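Side-chain contacts in aspartokinase (Synechocystis, PDB 3L76), which probably catalyses the ATP-dependent phosphorylation of aspartate that opens the pathways to lysine and threonine: residues Ile389-Glu393 / Val394-Cys398; Val40-Gly44 / Lys45-Val49. All coordinates share one frame; numbering follows the deposited sequence.

Overall arrangement
The two contacts are local turns joining consecutive elements of the chain, each in a different part of this allosteric kinase. Contact 2 (40-49) belongs to the amino acid kinase region, where it links, at the surface, a strand of the mixed sheet to helix 46-57. Contact 1 (389-398) is a buried hairpin in one of the four ACT regions; it supplies S392 and E393 to a lysine pocket, and the side chain of I389 comes to about 4 Å from a bound threonine. Their centres are 35 Å apart and their nearest atoms about 22 Å, so the two do not touch, yet contact 1 meets the kinase region directly through E204, bonded to S392 and E393.

Contact 1: residues Ile389-Glu393 / Val394-Cys398; sequences ISTSE and VKVSC. With LYS (lysine), chain F.
An antiparallel beta hairpin of the ACT region spanning 358-416 brings S390 opposite S397, with S392 and E393 at its turn lining a lysine pocket. S390 and S397 form the hydrogen-bonded pair: S390 N gives its hydrogen to S397 O at 2.9 Å, and S397 N to S390 O at 2.7 Å. A water donates to S390 O and accepts from S397 OG, tying hydroxyl to carbonyl. Nearer the turn, S392 N reaches K395 O at 2.8 Å in the carbonyl plane. OG of S392, lying between its own backbone N and carbonyl carbon (chi1 63°), comes within 3.2 Å of K395 N in a weak, bent bond; its stronger partner is E204 of the kinase region, whose carboxylate also accepts from E393 N. NZ of the bound lysine lies beside S392 O, though the modelled separation is too short to trust, and a weak bond runs from it to E393 O. The ligand is also hydrogen-bonded to A372 N, S472 OG and V473 N. I389, T391, V396 and C398 share one face: T391 CG2 meets V396 CB at 3.9 Å, the two side chains crossing at a slant, and I389 CG1 lies 4.3 Å from C398 SG. M375 and F376 of helix 371-381 cover this face. K395 bridges E265 and E565 by salt bridges, while strands 475-479 and 348-361 extend the hairpin, pairing with 388-391 and 395-401 respectively.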
loop_
_atom_site.group_PDB
_atom_site.type_symbol
_atom_site.label_atom_id
_atom_site.label_comp_id
_atom_site.label_asym_id
_atom_site.label_seq_id
_atom_site.Cartn_x
_atom_site.Cartn_y
_atom_site.Cartn_z
ATOM N N ILE A 389 23.176 24.655 34.830
ATOM C CA ILE A 389 22.640 23.900 33.707
ATOM C C ILE A 389 23.538 23.949 32.492
ATOM O O ILE A 389 24.021 25.013 32.120
ATOM C CB ILE A 389 21.213 24.392 33.265
ATOM C CG1 ILE A 389 20.246 24.404 34.445
ATOM C CG2 ILE A 389 20.629 23.486 32.158
ATOM C CD1 ILE A 389 18.924 25.073 34.136
ATOM N N SER A 390 23.720 22.793 31.855
ATOM C CA SER A 390 24.553 22.682 30.666
ATOM C C SER A 390 23.993 21.613 29.724
ATOM O O SER A 390 23.807 20.447 30.117
ATOM C CB SER A 390 25.984 22.323 31.063
ATOM O OG SER A 390 26.837 22.274 29.938
ATOM N N THR A 391 23.724 22.012 28.484
ATOM C CA THR A 391 23.276 21.078 27.464
ATOM C C THR A 391 24.341 20.682 26.437
ATOM O O THR A 391 25.219 21.471 26.073
ATOM C CB THR A 391 22.033 21.580 26.705
ATOM O OG1 THR A 391 22.302 22.863 26.127
ATOM C CG2 THR A 391 20.851 21.669 27.640
ATOM N N SER A 392 24.258 19.429 25.988
ATOM C CA SER A 392 24.921 19.016 24.751
ATOM C C SER A 392 23.836 18.692 23.721
ATOM O O SER A 392 22.707 19.165 23.839
ATOM C CB SER A 392 25.914 17.849 24.973
ATOM O OG SER A 392 25.276 16.663 25.428
ATOM N N GLU A 393 24.156 17.889 22.717
ATOM C CA GLU A 393 23.129 17.487 21.761
ATOM C C GLU A 393 22.138 16.494 22.355
ATOM O O GLU A 393 20.954 16.566 22.085
ATOM C CB GLU A 393 23.761 16.875 20.519
ATOM C CG GLU A 393 22.797 16.769 19.374
ATOM C CD GLU A 393 22.460 18.131 18.803
ATOM O OE1 GLU A 393 21.335 18.625 19.029
ATOM O OE2 GLU A 393 23.334 18.712 18.136
ATOM N N VAL A 394 22.637 15.607 23.211
ATOM C CA VAL A 394 21.845 14.487 23.696
ATOM C C VAL A 394 21.825 14.398 25.223
ATOM O O VAL A 394 21.303 13.438 25.811
ATOM C CB VAL A 394 22.333 13.155 23.069
ATOM C CG1 VAL A 394 21.977 13.102 21.596
ATOM C CG2 VAL A 394 23.833 12.997 23.251
ATOM N N LYS A 395 22.368 15.420 25.878
ATOM C CA LYS A 395 22.311 15.479 27.343
ATOM C C LYS A 395 21.881 16.833 27.841
ATOM O O LYS A 395 22.340 17.868 27.343
ATOM C CB LYS A 395 23.691 15.175 27.972
ATOM C CG LYS A 395 24.028 13.709 28.039
ATOM C CD LYS A 395 25.287 13.472 28.822
ATOM C CE LYS A 395 25.737 12.031 28.677
ATOM N NZ LYS A 395 26.869 11.720 29.594
ATOM N N VAL A 396 21.024 16.838 28.845
ATOM C CA VAL A 396 20.919 18.017 29.702
ATOM C C VAL A 396 21.477 17.710 31.104
ATOM O O VAL A 396 21.020 16.793 31.790
ATOM C CB VAL A 396 19.499 18.663 29.702
ATOM C CG1 VAL A 396 18.448 17.651 29.384
ATOM C CG2 VAL A 396 19.215 19.372 31.026
ATOM N N SER A 397 22.514 18.457 31.487
ATOM C CA SER A 397 23.168 18.289 32.788
ATOM C C SER A 397 22.775 19.390 33.763
ATOM O O SER A 397 22.604 20.549 33.379
ATOM C CB SER A 397 24.686 18.228 32.655
ATOM O OG SER A 397 25.109 17.259 31.707
ATOM N N CYS A 398 22.601 19.001 35.021
ATOM C CA CYS A 398 22.240 19.921 36.084
ATOM C C CYS A 398 23.186 19.742 37.260
ATOM O O CYS A 398 23.594 18.624 37.584
ATOM C CB CYS A 398 20.809 19.677 36.552
ATOM S SG CYS A 398 19.530 20.261 35.444
HETATM N N LYS F . 15.161 19.965 22.248
HETATM C CA LYS F . 14.928 19.648 23.662
HETATM C C LYS F . 13.775 20.426 24.282
HETATM O O LYS F . 13.365 21.474 23.729
HETATM C CB LYS F . 16.214 19.854 24.482
HETATM C CG LYS F . 17.345 18.902 24.102
HETATM C CD LYS F . 18.705 19.374 24.592
HETATM C CE LYS F . 19.329 20.356 23.619
HETATM N NZ LYS F . 20.624 19.865 23.060
HETATM O OXT LYS F . 13.251 19.995 25.341
HETATM O O HOH W 1 25.467 18.301 29.071
#

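Contact 2: residues Val40-Gly44 / Lys45-Val49; sequences VSAMG and KSTDV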
loop_
_atom_site.group_PDB
_atom_site.type_symbol
_atom_site.label_atom_id
_atom_site.label_comp_id
_atom_site.label_asym_id
_atom_site.label_seq_id
_atom_site.Cartn_x
_atom_site.Cartn_y
_atom_site.Cartn_z
ATOM N N VAL A 40 14.657 -2.018 3.101
ATOM C CA VAL A 40 14.657 -1.076 1.995
ATOM C C VAL A 40 13.680 0.037 2.294
ATOM O O VAL A 40 12.618 -0.199 2.872
ATOM C CB VAL A 40 14.252 -1.759 0.657
ATOM C CG1 VAL A 40 14.542 -0.851 -0.518
ATOM C CG2 VAL A 40 14.984 -3.077 0.484
ATOM N N SER A 41 14.042 1.254 1.906
ATOM C CA SER A 41 13.151 2.399 2.054
ATOM C C SER A 41 12.254 2.515 0.839
ATOM O O SER A 41 12.553 1.947 -0.205
ATOM C CB SER A 41 13.959 3.688 2.213
ATOM O OG SER A 41 14.742 3.650 3.388
ATOM N N ALA A 42 11.157 3.251 0.967
ATOM C CA ALA A 42 10.353 3.595 -0.200
ATOM C C ALA A 42 11.263 4.204 -1.266
ATOM O O ALA A 42 12.325 4.738 -0.943
ATOM C CB ALA A 42 9.242 4.551 0.182
ATOM N N MET A 43 10.841 4.137 -2.526
ATOM C CA MET A 43 11.737 4.383 -3.662
ATOM C C MET A 43 12.483 5.719 -3.759
ATOM O O MET A 43 13.672 5.731 -4.045
ATOM C CB MET A 43 11.034 4.089 -4.977
ATOM C CG MET A 43 10.860 2.608 -5.211
ATOM S SD MET A 43 10.527 2.218 -6.936
ATOM C CE MET A 43 12.018 2.804 -7.730
ATOM N N GLY A 44 11.821 6.843 -3.555
ATOM C CA GLY A 44 12.526 8.098 -3.730
ATOM C C GLY A 44 11.789 9.230 -3.075
ATOM O O GLY A 44 11.407 9.139 -1.907
ATOM N N LYS A 45 11.583 10.305 -3.823
ATOM C CA LYS A 45 10.680 11.341 -3.367
ATOM C C LYS A 45 9.268 10.756 -3.403
ATOM O O LYS A 45 8.282 11.465 -3.229
ATOM C CB LYS A 45 10.791 12.593 -4.244
ATOM C CG LYS A 45 11.865 13.599 -3.801
ATOM C CD LYS A 45 13.284 13.188 -4.210
ATOM C CE LYS A 45 13.974 12.318 -3.156
ATOM N NZ LYS A 45 14.147 13.012 -1.837
ATOM N N SER A 46 9.193 9.445 -3.620
ATOM C CA SER A 46 7.923 8.721 -3.683
ATOM C C SER A 46 7.116 8.852 -2.394
ATOM O O SER A 46 5.885 8.802 -2.414
ATOM C CB SER A 46 8.167 7.238 -3.996
ATOM O OG SER A 46 8.917 6.609 -2.969
ATOM N N THR A 47 7.819 9.014 -1.280
ATOM C CA THR A 47 7.179 9.147 0.025
ATOM C C THR A 47 6.837 10.616 0.378
ATOM O O THR A 47 5.913 10.884 1.155
ATOM C CB THR A 47 7.999 8.421 1.134
ATOM O OG1 THR A 47 7.805 9.062 2.404
ATOM C CG2 THR A 47 9.486 8.388 0.780
ATOM N N ASP A 48 7.562 11.567 -0.209
ATOM C CA ASP A 48 7.116 12.960 -0.177
ATOM C C ASP A 48 5.838 13.065 -0.997
ATOM O O ASP A 48 4.854 13.657 -0.564
ATOM C CB ASP A 48 8.170 13.902 -0.764
ATOM C CG ASP A 48 9.304 14.195 0.198
ATOM O OD1 ASP A 48 9.158 13.929 1.413
ATOM O OD2 ASP A 48 10.345 14.703 -0.270
ATOM N N VAL A 49 5.870 12.470 -2.187
ATOM C CA VAL A 49 4.744 12.488 -3.111
ATOM C C VAL A 49 3.470 12.024 -2.423
ATOM O O VAL A 49 2.407 12.621 -2.598
ATOM C CB VAL A 49 5.025 11.602 -4.342
ATOM C CG1 VAL A 49 3.816 11.566 -5.257
ATOM C CG2 VAL A 49 6.250 12.117 -5.097
#
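The G44-K45 peptide is the flat group at the centre of this turn: S46 OG lies over one face, 3.9 Å from G44 C, and the aliphatic CE of K45 over the opposite face, 3.8 Å from the same carbon. CE gets there because the lysine chain bends at chi2, chi3 and chi4 and curls back over the backbone. Beyond the carbonyl oxygen, G44 O meets the T47 CG2 methyl at 3.4 Å. The S46 hydroxyl also covers a face of the A42-M43 peptide, but the N-H it accepts is that of G44, at 3.0 Å and nearly straight (172°). A chi1 of 63° swings OG back toward the loop. The loop leads from strand 35-40 of the amino acid kinase fold into helix 46-57, with K45 as the N-cap residue. Were S46 an alanine, the G44 N-H would probably be left without its acceptor and the backbone at G44 freer to turn. A42 CB rests against both S46 OG and T47 CG2, the latter at 3.9 Å. Just upstream, S41 hydrogen-bonds through its hydroxyl to K7 and S155. M43 packs on V13 and on S77 of helix 63-87.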